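Local coordinates for protein isoflavone reductase (Medicago sativa, PDB 2GAS) that reduces achiral isoflavones to chiral isoflavanones with NADPH, a step in the biosynthesis of the alfalfa phytoalexin (-)-medicarpin, at residues A[181-186]-A[222-227]; A[175-180]-A[241-246]; A[106-111]-A[143-148]. One frame throughout, in Å; residues are numbered along the deposited sequence.

Contact 1 of 3, residues A[181-186]-A[222-227]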
loop_
_atom_site.group_PDB
_atom_site.type_symbol
_atom_site.label_atom_id
_atom_site.label_comp_id
_atom_site.label_asym_id
_atom_site.label_seq_id
_atom_site.Cartn_x
_atom_site.Cartn_y
_atom_site.Cartn_z
ATOM N N ASP A 181 -1.971 -25.089 -2.498
ATOM C CA ASP A 181 -0.918 -25.925 -1.919
ATOM C C ASP A 181 0.084 -25.211 -1.017
ATOM O O ASP A 181 0.909 -25.857 -0.370
ATOM C CB ASP A 181 -0.172 -26.707 -3.014
ATOM C CG ASP A 181 0.685 -25.831 -3.906
ATOM O OD1 ASP A 181 1.426 -26.399 -4.738
ATOM O OD2 ASP A 181 0.631 -24.590 -3.795
ATOM N N GLY A 182 0.009 -23.883 -0.966
ATOM C CA GLY A 182 0.911 -23.125 -0.116
ATOM C C GLY A 182 2.303 -22.898 -0.672
ATOM O O GLY A 182 3.191 -22.463 0.058
ATOM N N ASN A 183 2.510 -23.183 -1.955
ATOM C CA ASN A 183 3.829 -22.999 -2.558
ATOM C C ASN A 183 3.885 -21.840 -3.550
ATOM O O ASN A 183 4.666 -21.859 -4.505
ATOM C CB ASN A 183 4.277 -24.298 -3.242
ATOM C CG ASN A 183 4.405 -25.455 -2.265
ATOM O OD1 ASN A 183 5.099 -25.351 -1.256
ATOM N ND2 ASN A 183 3.732 -26.563 -2.559
ATOM N N VAL A 184 3.063 -20.823 -3.306
ATOM C CA VAL A 184 3.007 -19.644 -4.164
ATOM C C VAL A 184 3.610 -18.455 -3.425
ATOM O O VAL A 184 3.159 -18.093 -2.341
ATOM C CB VAL A 184 1.551 -19.317 -4.546
ATOM C CG1 VAL A 184 1.508 -18.063 -5.401
ATOM C CG2 VAL A 184 0.934 -20.498 -5.291
ATOM N N LYS A 185 4.633 -17.854 -4.017
ATOM C CA LYS A 185 5.305 -16.721 -3.395
ATOM C C LYS A 185 4.429 -15.493 -3.173
ATOM O O LYS A 185 3.621 -15.119 -4.024
ATOM C CB LYS A 185 6.525 -16.314 -4.228
ATOM C CG LYS A 185 7.685 -17.299 -4.188
ATOM C CD LYS A 185 8.445 -17.219 -2.878
ATOM C CE LYS A 185 9.682 -18.115 -2.910
ATOM N NZ LYS A 185 10.500 -18.008 -1.672
ATOM N N GLY A 186 4.607 -14.881 -2.007
ATOM C CA GLY A 186 3.898 -13.662 -1.653
ATOM C C GLY A 186 4.986 -12.671 -1.280
ATOM O O GLY A 186 6.093 -13.093 -0.947
ATOM N N THR A 222 6.490 -18.154 0.336
ATOM C CA THR A 222 5.251 -18.874 0.058
ATOM C C THR A 222 4.541 -19.013 1.403
ATOM O O THR A 222 5.160 -18.830 2.452
ATOM C CB THR A 222 5.529 -20.284 -0.483
ATOM O OG1 THR A 222 6.145 -21.072 0.546
ATOM C CG2 THR A 222 6.457 -20.217 -1.686
ATOM N N GLN A 223 3.253 -19.342 1.392
ATOM C CA GLN A 223 2.544 -19.484 2.659
ATOM C C GLN A 223 3.163 -20.607 3.496
ATOM O O GLN A 223 3.220 -20.524 4.724
ATOM C CB GLN A 223 1.055 -19.752 2.419
ATOM C CG GLN A 223 0.234 -19.802 3.702
ATOM C CD GLN A 223 0.113 -18.451 4.393
ATOM O OE1 GLN A 223 0.883 -17.521 4.126
ATOM N NE2 GLN A 223 -0.856 -18.344 5.298
ATOM N N ASN A 224 3.638 -21.658 2.834
ATOM C CA ASN A 224 4.267 -22.768 3.551
ATOM C C ASN A 224 5.539 -22.274 4.231
ATOM O O ASN A 224 5.860 -22.691 5.346
ATOM C CB ASN A 224 4.602 -23.913 2.586
ATOM C CG ASN A 224 3.381 -24.734 2.201
ATOM O OD1 ASN A 224 3.398 -25.472 1.208
ATOM N ND2 ASN A 224 2.321 -24.623 2.987
ATOM N N GLU A 225 6.274 -21.394 3.553
ATOM C CA GLU A 225 7.504 -20.840 4.115
ATOM C C GLU A 225 7.191 -19.913 5.290
ATOM O O GLU A 225 7.917 -19.893 6.281
ATOM C CB GLU A 225 8.292 -20.106 3.027
ATOM C CG GLU A 225 8.951 -21.059 2.035
ATOM C CD GLU A 225 9.544 -20.362 0.823
ATOM O OE1 GLU A 225 10.433 -20.956 0.176
ATOM O OE2 GLU A 225 9.120 -19.233 0.507
ATOM N N VAL A 226 6.105 -19.149 5.179
ATOM C CA VAL A 226 5.689 -18.245 6.252
ATOM C C VAL A 226 5.344 -19.070 7.496
ATOM O O VAL A 226 5.800 -18.778 8.607
ATOM C CB VAL A 226 4.437 -17.418 5.835
ATOM C CG1 VAL A 226 3.818 -16.742 7.052
ATOM C CG2 VAL A 226 4.829 -16.361 4.800
ATOM N N ILE A 227 4.540 -20.109 7.299
ATOM C CA ILE A 227 4.124 -20.980 8.395
ATOM C C ILE A 227 5.320 -21.671 9.053
ATOM O O ILE A 227 5.393 -21.766 10.278
ATOM C CB ILE A 227 3.106 -22.032 7.889
ATOM C CG1 ILE A 227 1.799 -21.335 7.503
ATOM C CG2 ILE A 227 2.852 -23.087 8.962
ATOM C CD1 ILE A 227 0.799 -22.237 6.812
HETATM O O HOH W 1 6.742 -23.503 -0.251
HETATM O O HOH W 2 1.449 -19.797 -0.994
#
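Lys185 folds its side chain over Thr222 to reach Glu225. CB sets out away from residues 222-227, but a bend at chi2 (-75°) brings the chain back. CG and then CD pass the methyl group of Thr222, with CD 3.8 Å from its CG2; CE arrives beside the Glu225 carboxylate, and NZ closes a salt bridge of 2.9 Å to Glu225 OE2, on the syn lone pair. The same oxygen takes the backbone N-H of Thr222 on its anti side (Thr222 N to Glu225 OE2, 2.8 Å). NZ has a further partner in the carbonyl of Tyr220. In return, Glu225 N donates to Thr222 OG1 (3.0 Å). Deeper in, Gly182 O accepts from Asn224 N at 2.9 Å, in the carbonyl plane, while a water links Gln223 N to Val184 N. The first three N-H groups of the helix thus each find an acceptor: a water, a loop carbonyl and a hydroxyl. Thr222 as N-cap and Glu225 as its reciprocal partner make a textbook capping box at the start of helix 223-234.

Contact 2 of 3, residues A[175-180]-A[241-246]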
loop_
_atom_site.group_PDB
_atom_site.type_symbol
_atom_site.label_atom_id
_atom_site.label_comp_id
_atom_site.label_asym_id
_atom_site.label_seq_id
_atom_site.Cartn_x
_atom_site.Cartn_y
_atom_site.Cartn_z
ATOM N N LYS A 175 -3.700 -24.050 14.892
ATOM C CA LYS A 175 -4.196 -24.568 13.615
ATOM C C LYS A 175 -4.252 -23.495 12.540
ATOM O O LYS A 175 -4.565 -22.339 12.826
ATOM C CB LYS A 175 -5.596 -25.154 13.811
ATOM C CG LYS A 175 -5.680 -26.115 14.982
ATOM C CD LYS A 175 -7.107 -26.499 15.315
ATOM C CE LYS A 175 -7.136 -27.405 16.545
ATOM N NZ LYS A 175 -8.522 -27.760 16.945
ATOM N N VAL A 176 -3.964 -23.888 11.304
ATOM C CA VAL A 176 -3.973 -22.953 10.190
ATOM C C VAL A 176 -4.556 -23.564 8.916
ATOM O O VAL A 176 -4.417 -24.763 8.661
ATOM C CB VAL A 176 -2.528 -22.429 9.906
ATOM C CG1 VAL A 176 -1.626 -23.567 9.443
ATOM C CG2 VAL A 176 -2.556 -21.319 8.878
ATOM N N VAL A 177 -5.226 -22.724 8.132
ATOM C CA VAL A 177 -5.813 -23.144 6.865
ATOM C C VAL A 177 -5.025 -22.478 5.749
ATOM O O VAL A 177 -4.798 -21.264 5.773
ATOM C CB VAL A 177 -7.295 -22.733 6.749
ATOM C CG1 VAL A 177 -7.763 -22.876 5.304
ATOM C CG2 VAL A 177 -8.144 -23.604 7.639
ATOM N N ILE A 178 -4.603 -23.276 4.776
ATOM C CA ILE A 178 -3.827 -22.771 3.655
ATOM C C ILE A 178 -4.651 -22.837 2.376
ATOM O O ILE A 178 -5.287 -23.855 2.093
ATOM C CB ILE A 178 -2.526 -23.602 3.449
ATOM C CG1 ILE A 178 -1.669 -23.573 4.720
ATOM C CG2 ILE A 178 -1.735 -23.066 2.267
ATOM C CD1 ILE A 178 -1.936 -24.741 5.659
ATOM N N LEU A 179 -4.661 -21.742 1.620
ATOM C CA LEU A 179 -5.383 -21.711 0.361
ATOM C C LEU A 179 -4.462 -22.292 -0.703
ATOM O O LEU A 179 -3.335 -21.833 -0.876
ATOM C CB LEU A 179 -5.768 -20.277 -0.002
ATOM C CG LEU A 179 -6.517 -19.513 1.087
ATOM C CD1 LEU A 179 -6.948 -18.176 0.511
ATOM C CD2 LEU A 179 -7.725 -20.301 1.576
ATOM N N GLY A 180 -4.940 -23.304 -1.415
ATOM C CA GLY A 180 -4.112 -23.928 -2.428
ATOM C C GLY A 180 -3.035 -24.762 -1.767
ATOM O O GLY A 180 -3.157 -25.087 -0.585
ATOM N N THR A 241 -4.383 -27.520 7.161
ATOM C CA THR A 241 -5.447 -27.946 6.265
ATOM C C THR A 241 -5.250 -27.162 4.977
ATOM O O THR A 241 -5.172 -25.935 5.012
ATOM C CB THR A 241 -6.836 -27.616 6.841
ATOM O OG1 THR A 241 -7.065 -28.415 8.008
ATOM C CG2 THR A 241 -7.926 -27.908 5.818
ATOM N N TYR A 242 -5.134 -27.872 3.853
ATOM C CA TYR A 242 -4.961 -27.230 2.548
ATOM C C TYR A 242 -6.282 -27.356 1.798
ATOM O O TYR A 242 -6.858 -28.442 1.712
ATOM C CB TYR A 242 -3.832 -27.891 1.745
ATOM C CG TYR A 242 -2.469 -27.797 2.395
ATOM C CD1 TYR A 242 -2.101 -28.677 3.412
ATOM C CD2 TYR A 242 -1.551 -26.819 2.007
ATOM C CE1 TYR A 242 -0.854 -28.589 4.022
ATOM C CE2 TYR A 242 -0.299 -26.720 2.618
ATOM C CZ TYR A 242 0.043 -27.609 3.622
ATOM O OH TYR A 242 1.285 -27.518 4.221
ATOM N N VAL A 243 -6.758 -26.238 1.263
ATOM C CA VAL A 243 -8.030 -26.205 0.551
ATOM C C VAL A 243 -7.833 -25.878 -0.925
ATOM O O VAL A 243 -7.120 -24.938 -1.275
ATOM C CB VAL A 243 -8.973 -25.164 1.189
ATOM C CG1 VAL A 243 -10.292 -25.130 0.447
ATOM C CG2 VAL A 243 -9.201 -25.507 2.658
ATOM N N SER A 244 -8.474 -26.667 -1.785
ATOM C CA SER A 244 -8.369 -26.502 -3.234
ATOM C C SER A 244 -8.961 -25.189 -3.729
ATOM O O SER A 244 -9.888 -24.646 -3.127
ATOM C CB SER A 244 -9.080 -27.656 -3.942
ATOM O OG SER A 244 -10.483 -27.520 -3.807
ATOM N N GLU A 245 -8.428 -24.691 -4.840
ATOM C CA GLU A 245 -8.916 -23.445 -5.415
ATOM C C GLU A 245 -10.412 -23.515 -5.690
ATOM O O GLU A 245 -11.137 -22.567 -5.417
ATOM C CB GLU A 245 -8.190 -23.116 -6.718
ATOM C CG GLU A 245 -8.661 -21.798 -7.321
ATOM C CD GLU A 245 -7.928 -21.417 -8.588
ATOM O OE1 GLU A 245 -8.107 -20.269 -9.047
ATOM O OE2 GLU A 245 -7.178 -22.254 -9.132
ATOM N N GLU A 246 -10.875 -24.637 -6.238
ATOM C CA GLU A 246 -12.294 -24.783 -6.539
ATOM C C GLU A 246 -13.141 -24.552 -5.297
ATOM O O GLU A 246 -14.187 -23.908 -5.359
ATOM C CB GLU A 246 -12.604 -26.177 -7.089
ATOM C CG GLU A 246 -11.941 -26.522 -8.408
ATOM C CD GLU A 246 -10.443 -26.702 -8.285
ATOM O OE1 GLU A 246 -9.996 -27.351 -7.313
ATOM O OE2 GLU A 246 -9.710 -26.208 -9.170
HETATM O O HOH W 3 -5.923 -27.026 10.182
#
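Val176 O is held by two donors, the backbone N of Thr241 at 3.1 Å and a water that also bonds to Thr241 OG1. From here the bonds continue between alternate residues of two parallel strands. Ile178 N reaches Thr241 O in a short, almost straight bond of 2.7 Å (176° at the hydrogen), Val243 N donates to Ile178 O, and Gly180 N finishes the series on Val243 O, also at 2.7 Å. Since Ile178 offers both its N-H and its carbonyl to this partner strand, it sits at the middle of the pairing.

The side chains alternate between the two faces. On one, Val177 CG1 meets Val243 CG2 at 4.0 Å, next to Thr241. On the other, Ile178 and Tyr242 run side by side in the same direction. The ring of Tyr242 receives Ile178 CD1 over one face, 4.0 Å from the centroid and 13° off the normal, whereas Gly180 O lies in the ring plane at its edge, 3.5 Å from Tyr242 CD2. A chi2 of 93° swings Ile178 CD1 across to the ring, while CB and CG2 of the same residue line up along its CD2-CE2 side. An alanine at Ile178 has no CD1 to lay on the Tyr242 ring, which would probably be freer to turn, with a gap opening toward Gln223 and Ile227 of helix 223-234.

After Val243 the chain leaves the pairing at Ser244, whose side chain caps the next helix. Strands 175-179 and 239-243 thus form a small two-stranded parallel sheet, packed by its Ile178 face on helix 223-234, with the second strand leading directly into helix 245-254.

Contact 3 of 3, residues A[106-111]-A[143-148]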
loop_
_atom_site.group_PDB
_atom_site.type_symbol
_atom_site.label_atom_id
_atom_site.label_comp_id
_atom_site.label_asym_id
_atom_site.label_seq_id
_atom_site.Cartn_x
_atom_site.Cartn_y
_atom_site.Cartn_z
ATOM N N LYS A 106 5.394 17.700 -10.552
ATOM C CA LYS A 106 6.483 16.940 -11.148
ATOM C C LYS A 106 6.283 15.433 -11.015
ATOM O O LYS A 106 6.905 14.654 -11.737
ATOM C CB LYS A 106 7.813 17.353 -10.512
ATOM C CG LYS A 106 8.111 18.830 -10.712
ATOM C CD LYS A 106 9.452 19.231 -10.120
ATOM C CE LYS A 106 9.664 20.728 -10.261
ATOM N NZ LYS A 106 10.925 21.177 -9.617
ATOM N N LYS A 107 5.413 15.019 -10.100
ATOM C CA LYS A 107 5.147 13.593 -9.932
ATOM C C LYS A 107 3.924 13.355 -9.064
ATOM O O LYS A 107 3.764 13.984 -8.025
ATOM C CB LYS A 107 6.366 12.884 -9.323
ATOM C CG LYS A 107 6.260 11.363 -9.345
ATOM C CD LYS A 107 7.613 10.693 -9.606
ATOM C CE LYS A 107 8.562 10.875 -8.437
ATOM N NZ LYS A 107 9.887 10.225 -8.677
ATOM N N PHE A 108 3.056 12.454 -9.511
ATOM C CA PHE A 108 1.847 12.111 -8.775
ATOM C C PHE A 108 1.828 10.627 -8.456
ATOM O O PHE A 108 2.039 9.795 -9.341
ATOM C CB PHE A 108 0.597 12.468 -9.592
ATOM C CG PHE A 108 -0.702 11.981 -8.986
ATOM C CD1 PHE A 108 -0.990 12.197 -7.640
ATOM C CD2 PHE A 108 -1.657 11.342 -9.775
ATOM C CE1 PHE A 108 -2.211 11.785 -7.097
ATOM C CE2 PHE A 108 -2.876 10.931 -9.237
ATOM C CZ PHE A 108 -3.153 11.150 -7.906
ATOM N N PHE A 109 1.608 10.310 -7.180
ATOM C CA PHE A 109 1.502 8.930 -6.721
ATOM C C PHE A 109 0.036 8.665 -6.423
ATOM O O PHE A 109 -0.486 9.141 -5.416
ATOM C CB PHE A 109 2.263 8.689 -5.407
ATOM C CG PHE A 109 3.750 8.534 -5.558
ATOM C CD1 PHE A 109 4.560 9.632 -5.826
ATOM C CD2 PHE A 109 4.352 7.289 -5.367
ATOM C CE1 PHE A 109 5.949 9.500 -5.894
ATOM C CE2 PHE A 109 5.747 7.142 -5.434
ATOM C CZ PHE A 109 6.545 8.248 -5.696
ATOM N N PRO A 110 -0.661 7.925 -7.297
ATOM C CA PRO A 110 -2.068 7.671 -6.980
ATOM C C PRO A 110 -2.192 6.640 -5.854
ATOM O O PRO A 110 -1.192 6.067 -5.411
ATOM C CB PRO A 110 -2.641 7.175 -8.308
ATOM C CG PRO A 110 -1.452 6.533 -8.967
ATOM C CD PRO A 110 -0.340 7.503 -8.670
ATOM N N SER A 111 -3.422 6.410 -5.402
ATOM C CA SER A 111 -3.698 5.479 -4.313
ATOM C C SER A 111 -3.537 4.021 -4.737
ATOM O O SER A 111 -4.513 3.314 -4.990
ATOM C CB SER A 111 -5.114 5.728 -3.772
ATOM O OG SER A 111 -5.382 4.926 -2.638
ATOM N N GLU A 143 -4.004 11.930 -19.379
ATOM C CA GLU A 143 -3.832 13.342 -19.038
ATOM C C GLU A 143 -2.383 13.830 -19.064
ATOM O O GLU A 143 -2.130 15.031 -18.985
ATOM C CB GLU A 143 -4.427 13.623 -17.655
ATOM C CG GLU A 143 -5.941 13.479 -17.573
ATOM C CD GLU A 143 -6.694 14.611 -18.264
ATOM O OE1 GLU A 143 -7.941 14.630 -18.185
ATOM O OE2 GLU A 143 -6.044 15.478 -18.885
ATOM N N GLY A 144 -1.435 12.907 -19.163
ATOM C CA GLY A 144 -0.037 13.302 -19.201
ATOM C C GLY A 144 0.510 13.767 -17.864
ATOM O O GLY A 144 1.428 14.590 -17.805
ATOM N N VAL A 145 -0.059 13.255 -16.781
ATOM C CA VAL A 145 0.414 13.621 -15.452
ATOM C C VAL A 145 1.594 12.696 -15.155
ATOM O O VAL A 145 1.460 11.476 -15.258
ATOM C CB VAL A 145 -0.688 13.400 -14.386
ATOM C CG1 VAL A 145 -0.135 13.676 -12.992
ATOM C CG2 VAL A 145 -1.878 14.309 -14.674
ATOM N N PRO A 146 2.771 13.261 -14.819
ATOM C CA PRO A 146 3.939 12.422 -14.517
ATOM C C PRO A 146 3.562 11.576 -13.306
ATOM O O PRO A 146 3.077 12.105 -12.303
ATOM C CB PRO A 146 5.034 13.444 -14.220
ATOM C CG PRO A 146 4.264 14.594 -13.638
ATOM C CD PRO A 146 3.050 14.680 -14.536
ATOM N N TYR A 147 3.793 10.271 -13.392
ATOM C CA TYR A 147 3.379 9.374 -12.321
ATOM C C TYR A 147 4.362 8.313 -11.845
ATOM O O TYR A 147 5.400 8.069 -12.450
ATOM C CB TYR A 147 2.116 8.631 -12.767
ATOM C CG TYR A 147 2.342 7.760 -13.994
ATOM C CD1 TYR A 147 2.170 8.270 -15.279
ATOM C CD2 TYR A 147 2.762 6.429 -13.867
ATOM C CE1 TYR A 147 2.400 7.483 -16.410
ATOM C CE2 TYR A 147 3.002 5.633 -14.997
ATOM C CZ TYR A 147 2.814 6.171 -16.262
ATOM O OH TYR A 147 3.033 5.404 -17.385
ATOM N N THR A 148 4.000 7.697 -10.724
ATOM C CA THR A 148 4.727 6.563 -10.163
ATOM C C THR A 148 3.668 5.738 -9.440
ATOM O O THR A 148 2.915 6.265 -8.617
ATOM C CB THR A 148 5.827 6.955 -9.162
ATOM O OG1 THR A 148 6.844 7.706 -9.836
ATOM C CG2 THR A 148 6.468 5.686 -8.568
HETATM O O HOH W 4 1.410 5.176 -6.397
#
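The backbones of residues 106-111 and 143-148 meet in a single bridge centred on Phe108 and Tyr147, where Phe108 N donates to Pro146 O at 2.8 Å and Phe108 O accepts from Thr148 N at 3.2 Å. The end-to-end directions of the touching parts, 106 to 110 against 145 to 148, lie 67° apart, and the pairing does not go beyond this one bridge. Past it, a water donating to both Pro110 O and Thr148 O continues the connection where direct pairing has ended.

Thr148 carries most of the side-chain contact. Its CB stands over one face of the Phe109 ring, 3.9 Å from the centroid and displaced toward the rim, and its CG2 comes within 3.5 Å of Phe109 CE2. CG2 lies anti to the backbone N, on the Phe109 side, while OG1, anti to the carbonyl carbon (chi1 -64°), is directed to the Lys107 chain, 3.1 Å from Lys107 CD, and bonds to the carbonyl of Thr207. Lys107, bent twice along its chain, carries NZ onward to Thr207 OG1 and to the carbonyls of Ala201 and Ala202, so both polar tips are satisfied in the same neighbourhood at the end of helix 191-202. At the opposite end of the contact, the Pro146 ring rests on the Lys106 carbonyl, its CG 3.3 Å from Lys106 O. Val145 CG1 meets Phe108 CB at 3.7 Å, and the Phe108 ring itself turns back over Pro110 N.

Strand 107-109 is the outermost of the five-stranded parallel Rossmann sheet on this side. Its inner neighbour, strand 79-82, packs on Phe108 and Phe109; Phe108 also reaches helices 92-102 and 126-143, and the loop of residues 143-148 runs from the latter helix, along the sheet edge, into strand 148-151.

How the contacts relate
Contacts 1 and 2 form one unit, with centres 11 Å apart and contact 1 nested inside the loop that contact 2 closes. Helix 223-234 joins them: Ile227 CD1 packs 3.5 Å from Ile178 CG1, and Asn224 lies beside Tyr242. Contact 3 belongs to the Rossmann side of the molecule, on the opposite side of the chain's centre, its centre 34 Å from that of contact 1 and 39 Å from that of contact 2. It alone approaches the reaction site: the side chain of Pro110 is about 8 Å from that of Lys133, the inferred proton acceptor, and about 6 Å from that of Arg137, which by similarity binds NADP(+). The other two lie away from the annotated sites.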